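Inorganic pyrophosphatase (Helicobacter pylori, PDB 2BQX) catalyses the magnesium-dependent hydrolysis of inorganic pyrophosphate to two phosphate ions, working as a homohexamer. Local coordinates at residues R42-Y45 and N49-A52; P51-F56 and D75-A80. All coordinates share one frame; numbering follows the deposited sequence.

Interaction 1. Residues R42-Y45 and N49-A52; sequences RVLY and NYPA
Leu44 and Tyr50 meet inside the loop that leads from strand 38-43 of the two-stranded antiparallel hairpin to strand 53-56 of the main mixed sheet in this family I pyrophosphatase fold. The contact is small and apolar, burying 115 Å² over both sides. Leu44 points at the 49-52 segment, its CG anti to the carbonyl carbon (chi1 -64°), and both of its methyl groups approach the same ring carbon, Tyr50 CE1. CD1 additionally reaches the backbone of the preceding residue, 4.0 Å from Asn49 N. A forked, wholly apolar side chain suits this place because it can pack on a ring carbon and on the Asn49 backbone at once. The leucine meets the tyrosine ring obliquely, at a C-H position that suits an apolar partner. That ring also meets the ring of Phe136 of helix 127-139, their planes at about 55°, and touches Tyr140.

Polar bonds run to other parts of the chain and to a neighbouring subunit. The backbones of Leu44 and Tyr50 are hydrogen-bonded to Asn26 and to His24 and Ser25, respectively, so the loop is tied to residues 24-26 at Leu44 and again at Tyr50. Arg42, predicted to bind substrate, forms a salt bridge with Glu144, and its NE is hydrogen-bonded to Lys111 O of a neighbouring subunit. Tyr50 CE1 has both leucine methyls close by, Leu44 CD2 at 4.0 Å and Leu44 CD1 at 4.1 Å.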
ATOM      1  N   ARG A  42     -10.171 -10.576 -15.291  1.00 25.30           N
ATOM      2  CA  ARG A  42      -8.849 -10.709 -15.877  1.00 24.63           C
ATOM      3  C   ARG A  42      -7.762 -10.033 -15.069  1.00 23.54           C
ATOM      4  O   ARG A  42      -7.998  -9.018 -14.424  1.00 22.05           O
ATOM      5  CB  ARG A  42      -8.872 -10.106 -17.288  1.00 27.77           C
ATOM      6  CG  ARG A  42      -7.526 -10.016 -17.984  1.00 31.07           C
ATOM      7  CD  ARG A  42      -7.030 -11.391 -18.389  1.00 33.52           C
ATOM      8  NE  ARG A  42      -8.100 -12.185 -18.985  1.00 36.65           N
ATOM      9  CZ  ARG A  42      -8.817 -11.809 -20.039  1.00 37.80           C
ATOM     10  NH1 ARG A  42      -9.776 -12.602 -20.502  1.00 38.07           N
ATOM     11  NH2 ARG A  42      -8.573 -10.645 -20.633  1.00 38.11           N
ATOM     12  N   VAL A  43      -6.576 -10.628 -15.093  1.00 21.83           N
ATOM     13  CA  VAL A  43      -5.421 -10.043 -14.439  1.00 21.42           C
ATOM     14  C   VAL A  43      -4.534  -9.710 -15.625  1.00 21.83           C
ATOM     15  O   VAL A  43      -4.193 -10.591 -16.418  1.00 21.18           O
ATOM     16  CB  VAL A  43      -4.689 -11.034 -13.511  1.00 20.70           C
ATOM     17  CG1 VAL A  43      -3.473 -10.350 -12.901  1.00 20.31           C
ATOM     18  CG2 VAL A  43      -5.621 -11.505 -12.395  1.00 21.08           C
ATOM     19  N   LEU A  44      -4.190  -8.437 -15.766  1.00 20.59           N
ATOM     20  CA  LEU A  44      -3.360  -7.991 -16.887  1.00 19.92           C
ATOM     21  C   LEU A  44      -2.145  -8.894 -17.089  1.00 20.05           C
ATOM     22  O   LEU A  44      -1.470  -9.264 -16.131  1.00 19.23           O
ATOM     23  CB  LEU A  44      -2.903  -6.547 -16.653  1.00 19.89           C
ATOM     24  CG  LEU A  44      -3.996  -5.473 -16.604  1.00 18.92           C
ATOM     25  CD1 LEU A  44      -3.363  -4.123 -16.327  1.00 19.25           C
ATOM     26  CD2 LEU A  44      -4.750  -5.436 -17.938  1.00 22.55           C
ATOM     27  N   TYR A  45      -1.879  -9.249 -18.341  1.00 19.32           N
ATOM     28  CA  TYR A  45      -0.744 -10.106 -18.678  1.00 20.14           C
ATOM     29  C   TYR A  45       0.574  -9.349 -18.562  1.00 20.46           C
ATOM     30  O   TYR A  45       1.611  -9.940 -18.282  1.00 22.04           O
ATOM     31  CB  TYR A  45      -0.866 -10.618 -20.113  1.00 20.94           C
ATOM     32  CG  TYR A  45      -1.848 -11.754 -20.330  1.00 21.98           C
ATOM     33  CD1 TYR A  45      -3.061 -11.810 -19.645  1.00 23.08           C
ATOM     34  CD2 TYR A  45      -1.583 -12.738 -21.283  1.00 23.63           C
ATOM     35  CE1 TYR A  45      -3.993 -12.826 -19.913  1.00 24.76           C
ATOM     36  CE2 TYR A  45      -2.497 -13.748 -21.562  1.00 24.74           C
ATOM     37  CZ  TYR A  45      -3.699 -13.785 -20.874  1.00 25.83           C
ATOM     38  OH  TYR A  45      -4.610 -14.781 -21.162  1.00 27.93           O
ATOM     39  N   ASN A  49      -0.965  -1.100 -15.289  1.00 20.13           N
ATOM     40  CA  ASN A  49      -2.010  -0.826 -14.321  1.00 23.17           C
ATOM     41  C   ASN A  49      -2.978   0.168 -14.930  1.00 21.62           C
ATOM     42  O   ASN A  49      -2.569   1.045 -15.691  1.00 22.40           O
ATOM     43  CB  ASN A  49      -1.408  -0.286 -13.021  1.00 28.04           C
ATOM     44  CG  ASN A  49      -0.173   0.565 -13.250  1.00 32.31           C
ATOM     45  OD1 ASN A  49       0.933   0.052 -13.472  1.00 35.04           O
ATOM     46  ND2 ASN A  49      -0.354   1.876 -13.197  1.00 36.36           N
ATOM     47  N   TYR A  50      -4.263   0.025 -14.622  1.00 21.87           N
ATOM     48  CA  TYR A  50      -5.258   0.931 -15.186  1.00 20.61           C
ATOM     49  C   TYR A  50      -4.983   2.381 -14.818  1.00 20.99           C
ATOM     50  O   TYR A  50      -4.849   2.725 -13.646  1.00 20.15           O
ATOM     51  CB  TYR A  50      -6.668   0.518 -14.758  1.00 20.97           C
ATOM     52  CG  TYR A  50      -7.217  -0.606 -15.595  1.00 23.73           C
ATOM     53  CD1 TYR A  50      -6.825  -1.925 -15.379  1.00 22.78           C
ATOM     54  CD2 TYR A  50      -8.112  -0.345 -16.633  1.00 23.98           C
ATOM     55  CE1 TYR A  50      -7.316  -2.957 -16.179  1.00 23.69           C
ATOM     56  CE2 TYR A  50      -8.602  -1.364 -17.435  1.00 25.64           C
ATOM     57  CZ  TYR A  50      -8.204  -2.666 -17.204  1.00 25.56           C
ATOM     58  OH  TYR A  50      -8.702  -3.677 -17.998  1.00 27.73           O
ATOM     59  N   PRO A  51      -4.890   3.252 -15.831  1.00 21.43           N
ATOM     60  CA  PRO A  51      -4.617   4.679 -15.638  1.00 21.74           C
ATOM     61  C   PRO A  51      -5.764   5.498 -15.061  1.00 21.18           C
ATOM     62  O   PRO A  51      -5.622   6.699 -14.826  1.00 20.81           O
ATOM     63  CB  PRO A  51      -4.216   5.137 -17.034  1.00 22.05           C
ATOM     64  CG  PRO A  51      -5.102   4.314 -17.902  1.00 23.10           C
ATOM     65  CD  PRO A  51      -5.020   2.934 -17.266  1.00 21.42           C
ATOM     66  N   ALA A  52      -6.899   4.850 -14.836  1.00 19.40           N
ATOM     67  CA  ALA A  52      -8.058   5.530 -14.261  1.00 18.82           C
ATOM     68  C   ALA A  52      -9.020   4.500 -13.730  1.00 18.12           C
ATOM     69  O   ALA A  52      -8.850   3.307 -13.953  1.00 17.85           O
ATOM     70  CB  ALA A  52      -8.767   6.374 -15.318  1.00 19.03           C
TER

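Interaction 2. Residues P51-F56 and D75-A80; sequences PANYGF and DVAFQA
The carboxamide of Asn53 and the ring of Phe78 are the two flat groups here, their planes inclined by 29° while the side chains cross at about a right angle. The amide nitrogen lies obliquely against the ring, Asn53 ND2 standing 3.3 Å from Phe78 CD2. Val76 O lies almost in the amide plane, beside ND2.

Two hydrogen bonds make the grip. Phe78 N donates to Asn53 OD1 at 2.9 Å, coming from above the carbonyl plane, 45° out of it. Asn53 ND2 donates to Val76 O at 3.1 Å, and this path is nearly straight (171°). Asparagine suits the place because its short amide presents an acceptor and a donor together, matching the carbonyl and N-H that flank Ala77. Its CG stands beside the backbone N, which aims the amide at the 75-80 loop. Asn53 OD1 lies 3.4 Å from Ala77 CA and 4.2 Å from Ala77 CB, so the methyl adds little bulk beside the amide.

A second bond to OD1 comes from Lys23 N, which helps fix the buried amide's rotation. Phe78 suits its place as a large apolar ring that also packs on Val72 and on Val40 of a neighbouring subunit. At the start of strand 53-56 in the pyrophosphatase sheet, the asparagine amide thus bonds to the loop between strands 69-72 and 83-96 somewhat as a strand backbone would.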
ATOM      1  N   PRO A  51      -4.890   3.252 -15.831  1.00 21.43           N
ATOM      2  CA  PRO A  51      -4.617   4.679 -15.638  1.00 21.74           C
ATOM      3  C   PRO A  51      -5.764   5.498 -15.061  1.00 21.18           C
ATOM      4  O   PRO A  51      -5.622   6.699 -14.826  1.00 20.81           O
ATOM      5  CB  PRO A  51      -4.216   5.137 -17.034  1.00 22.05           C
ATOM      6  CG  PRO A  51      -5.102   4.314 -17.902  1.00 23.10           C
ATOM      7  CD  PRO A  51      -5.020   2.934 -17.266  1.00 21.42           C
ATOM      8  N   ALA A  52      -6.899   4.850 -14.836  1.00 19.40           N
ATOM      9  CA  ALA A  52      -8.058   5.530 -14.261  1.00 18.82           C
ATOM     10  C   ALA A  52      -9.020   4.500 -13.730  1.00 18.12           C
ATOM     11  O   ALA A  52      -8.850   3.307 -13.953  1.00 17.85           O
ATOM     12  CB  ALA A  52      -8.767   6.374 -15.318  1.00 19.03           C
ATOM     13  N   ASN A  53     -10.028   4.973 -13.014  1.00 18.29           N
ATOM     14  CA  ASN A  53     -11.055   4.087 -12.513  1.00 19.04           C
ATOM     15  C   ASN A  53     -11.834   3.763 -13.780  1.00 20.29           C
ATOM     16  O   ASN A  53     -11.913   4.590 -14.690  1.00 19.22           O
ATOM     17  CB  ASN A  53     -11.916   4.818 -11.488  1.00 19.74           C
ATOM     18  CG  ASN A  53     -11.120   5.223 -10.256  1.00 19.39           C
ATOM     19  OD1 ASN A  53     -10.645   4.364  -9.501  1.00 18.75           O
ATOM     20  ND2 ASN A  53     -10.958   6.534 -10.050  1.00 19.86           N
ATOM     21  N   TYR A  54     -12.397   2.565 -13.836  1.00 18.85           N
ATOM     22  CA  TYR A  54     -13.108   2.106 -15.021  1.00 21.87           C
ATOM     23  C   TYR A  54     -14.434   1.438 -14.680  1.00 20.94           C
ATOM     24  O   TYR A  54     -14.510   0.658 -13.735  1.00 17.59           O
ATOM     25  CB  TYR A  54     -12.199   1.114 -15.745  1.00 24.82           C
ATOM     26  CG  TYR A  54     -12.711   0.601 -17.061  1.00 29.71           C
ATOM     27  CD1 TYR A  54     -13.723  -0.362 -17.127  1.00 31.12           C
ATOM     28  CD2 TYR A  54     -12.168   1.070 -18.253  1.00 33.25           C
ATOM     29  CE1 TYR A  54     -14.175  -0.839 -18.361  1.00 34.45           C
ATOM     30  CE2 TYR A  54     -12.607   0.604 -19.476  1.00 35.80           C
ATOM     31  CZ  TYR A  54     -13.608  -0.347 -19.527  1.00 35.70           C
ATOM     32  OH  TYR A  54     -14.024  -0.786 -20.759  1.00 39.00           O
ATOM     33  N   GLY A  55     -15.473   1.729 -15.458  1.00 20.09           N
ATOM     34  CA  GLY A  55     -16.761   1.119 -15.188  1.00 21.52           C
ATOM     35  C   GLY A  55     -17.740   1.231 -16.341  1.00 22.42           C
ATOM     36  O   GLY A  55     -17.342   1.425 -17.489  1.00 22.26           O
ATOM     37  N   PHE A  56     -19.025   1.111 -16.040  1.00 22.90           N
ATOM     38  CA  PHE A  56     -20.042   1.206 -17.082  1.00 24.21           C
ATOM     39  C   PHE A  56     -21.229   2.030 -16.607  1.00 24.45           C
ATOM     40  O   PHE A  56     -21.413   2.243 -15.407  1.00 23.07           O
ATOM     41  CB  PHE A  56     -20.512  -0.197 -17.488  1.00 23.82           C
ATOM     42  CG  PHE A  56     -21.313  -0.901 -16.425  1.00 24.79           C
ATOM     43  CD1 PHE A  56     -22.681  -0.656 -16.285  1.00 25.20           C
ATOM     44  CD2 PHE A  56     -20.695  -1.785 -15.541  1.00 23.96           C
ATOM     45  CE1 PHE A  56     -23.416  -1.276 -15.284  1.00 23.07           C
ATOM     46  CE2 PHE A  56     -21.422  -2.410 -14.536  1.00 24.32           C
ATOM     47  CZ  PHE A  56     -22.788  -2.156 -14.405  1.00 24.82           C
ATOM     48  N   ASP A  75      -7.656  11.556  -8.874  1.00 23.10           N
ATOM     49  CA  ASP A  75      -6.356  11.342  -8.269  1.00 23.63           C
ATOM     50  C   ASP A  75      -6.454  10.148  -7.336  1.00 22.94           C
ATOM     51  O   ASP A  75      -5.433   9.573  -6.957  1.00 23.72           O
ATOM     52  CB  ASP A  75      -5.897  12.565  -7.481  1.00 26.30           C
ATOM     53  CG  ASP A  75      -5.572  13.741  -8.377  1.00 27.85           C
ATOM     54  OD1 ASP A  75      -5.146  13.510  -9.529  1.00 28.93           O
ATOM     55  OD2 ASP A  75      -5.728  14.887  -7.921  1.00 29.05           O
ATOM     56  N   VAL A  76      -7.678   9.774  -6.962  1.00 21.75           N
ATOM     57  CA  VAL A  76      -7.870   8.636  -6.066  1.00 21.56           C
ATOM     58  C   VAL A  76      -8.495   7.429  -6.756  1.00 20.83           C
ATOM     59  O   VAL A  76      -9.098   7.554  -7.817  1.00 20.08           O
ATOM     60  CB  VAL A  76      -8.749   9.002  -4.840  1.00 22.48           C
ATOM     61  CG1 VAL A  76      -8.144  10.177  -4.098  1.00 23.39           C
ATOM     62  CG2 VAL A  76     -10.176   9.299  -5.273  1.00 21.87           C
ATOM     63  N   ALA A  77      -8.322   6.263  -6.143  1.00 18.48           N
ATOM     64  CA  ALA A  77      -8.859   5.009  -6.662  1.00 19.34           C
ATOM     65  C   ALA A  77     -10.154   4.635  -5.929  1.00 19.61           C
ATOM     66  O   ALA A  77     -10.167   4.535  -4.702  1.00 21.00           O
ATOM     67  CB  ALA A  77      -7.818   3.893  -6.479  1.00 18.15           C
ATOM     68  N   PHE A  78     -11.235   4.443  -6.683  1.00 17.64           N
ATOM     69  CA  PHE A  78     -12.521   4.069  -6.111  1.00 18.48           C
ATOM     70  C   PHE A  78     -12.621   2.545  -6.069  1.00 17.85           C
ATOM     71  O   PHE A  78     -12.156   1.858  -6.982  1.00 17.27           O
ATOM     72  CB  PHE A  78     -13.676   4.639  -6.956  1.00 18.11           C
ATOM     73  CG  PHE A  78     -13.661   6.141  -7.069  1.00 21.79           C
ATOM     74  CD1 PHE A  78     -13.562   6.935  -5.928  1.00 22.30           C
ATOM     75  CD2 PHE A  78     -13.711   6.760  -8.313  1.00 20.96           C
ATOM     76  CE1 PHE A  78     -13.512   8.325  -6.023  1.00 21.54           C
ATOM     77  CE2 PHE A  78     -13.660   8.152  -8.421  1.00 22.98           C
ATOM     78  CZ  PHE A  78     -13.557   8.931  -7.273  1.00 20.71           C
ATOM     79  N   GLN A  79     -13.239   2.031  -5.013  1.00 17.00           N
ATOM     80  CA  GLN A  79     -13.403   0.592  -4.811  1.00 17.68           C
ATOM     81  C   GLN A  79     -14.253  -0.084  -5.878  1.00 17.72           C
ATOM     82  O   GLN A  79     -15.342   0.392  -6.209  1.00 17.87           O
ATOM     83  CB  GLN A  79     -14.028   0.349  -3.439  1.00 17.25           C
ATOM     84  CG  GLN A  79     -14.240  -1.120  -3.107  1.00 19.12           C
ATOM     85  CD  GLN A  79     -14.458  -1.327  -1.621  1.00 19.53           C
ATOM     86  OE1 GLN A  79     -13.561  -1.081  -0.811  1.00 20.51           O
ATOM     87  NE2 GLN A  79     -15.651  -1.769  -1.254  1.00 20.76           N
ATOM     88  N   ALA A  80     -13.761  -1.194  -6.422  1.00 18.21           N
ATOM     89  CA  ALA A  80     -14.525  -1.910  -7.438  1.00 17.29           C
ATOM     90  C   ALA A  80     -15.865  -2.256  -6.805  1.00 18.75           C
ATOM     91  O   ALA A  80     -15.923  -2.679  -5.653  1.00 19.40           O
ATOM     92  CB  ALA A  80     -13.799  -3.182  -7.868  1.00 17.98           C
TER

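In the fold
Interactions 1 and 2 follow one another along the chain, with centres 11 Å apart, and share Pro51 and Ala52. Residues 49-52 bring the chain from the hairpin into strand 53-56, so interaction 1 packs the approach and interaction 2 ties down the strand's first residue. Residues 24-26 bond to the loop of interaction 1, Ser22 and Lys23 to interaction 2. The predicted substrate site lies nearer the first: the Tyr50 side chain is about 4 Å from those of Lys28 and Tyr140, and Arg42 belongs to its segment. The Asn53 side chain is about 11 Å from that of Asp69, a predicted magnesium ligand, and about 12 Å from that of Lys28, but the next residue, Tyr54, is itself a predicted substrate ligand.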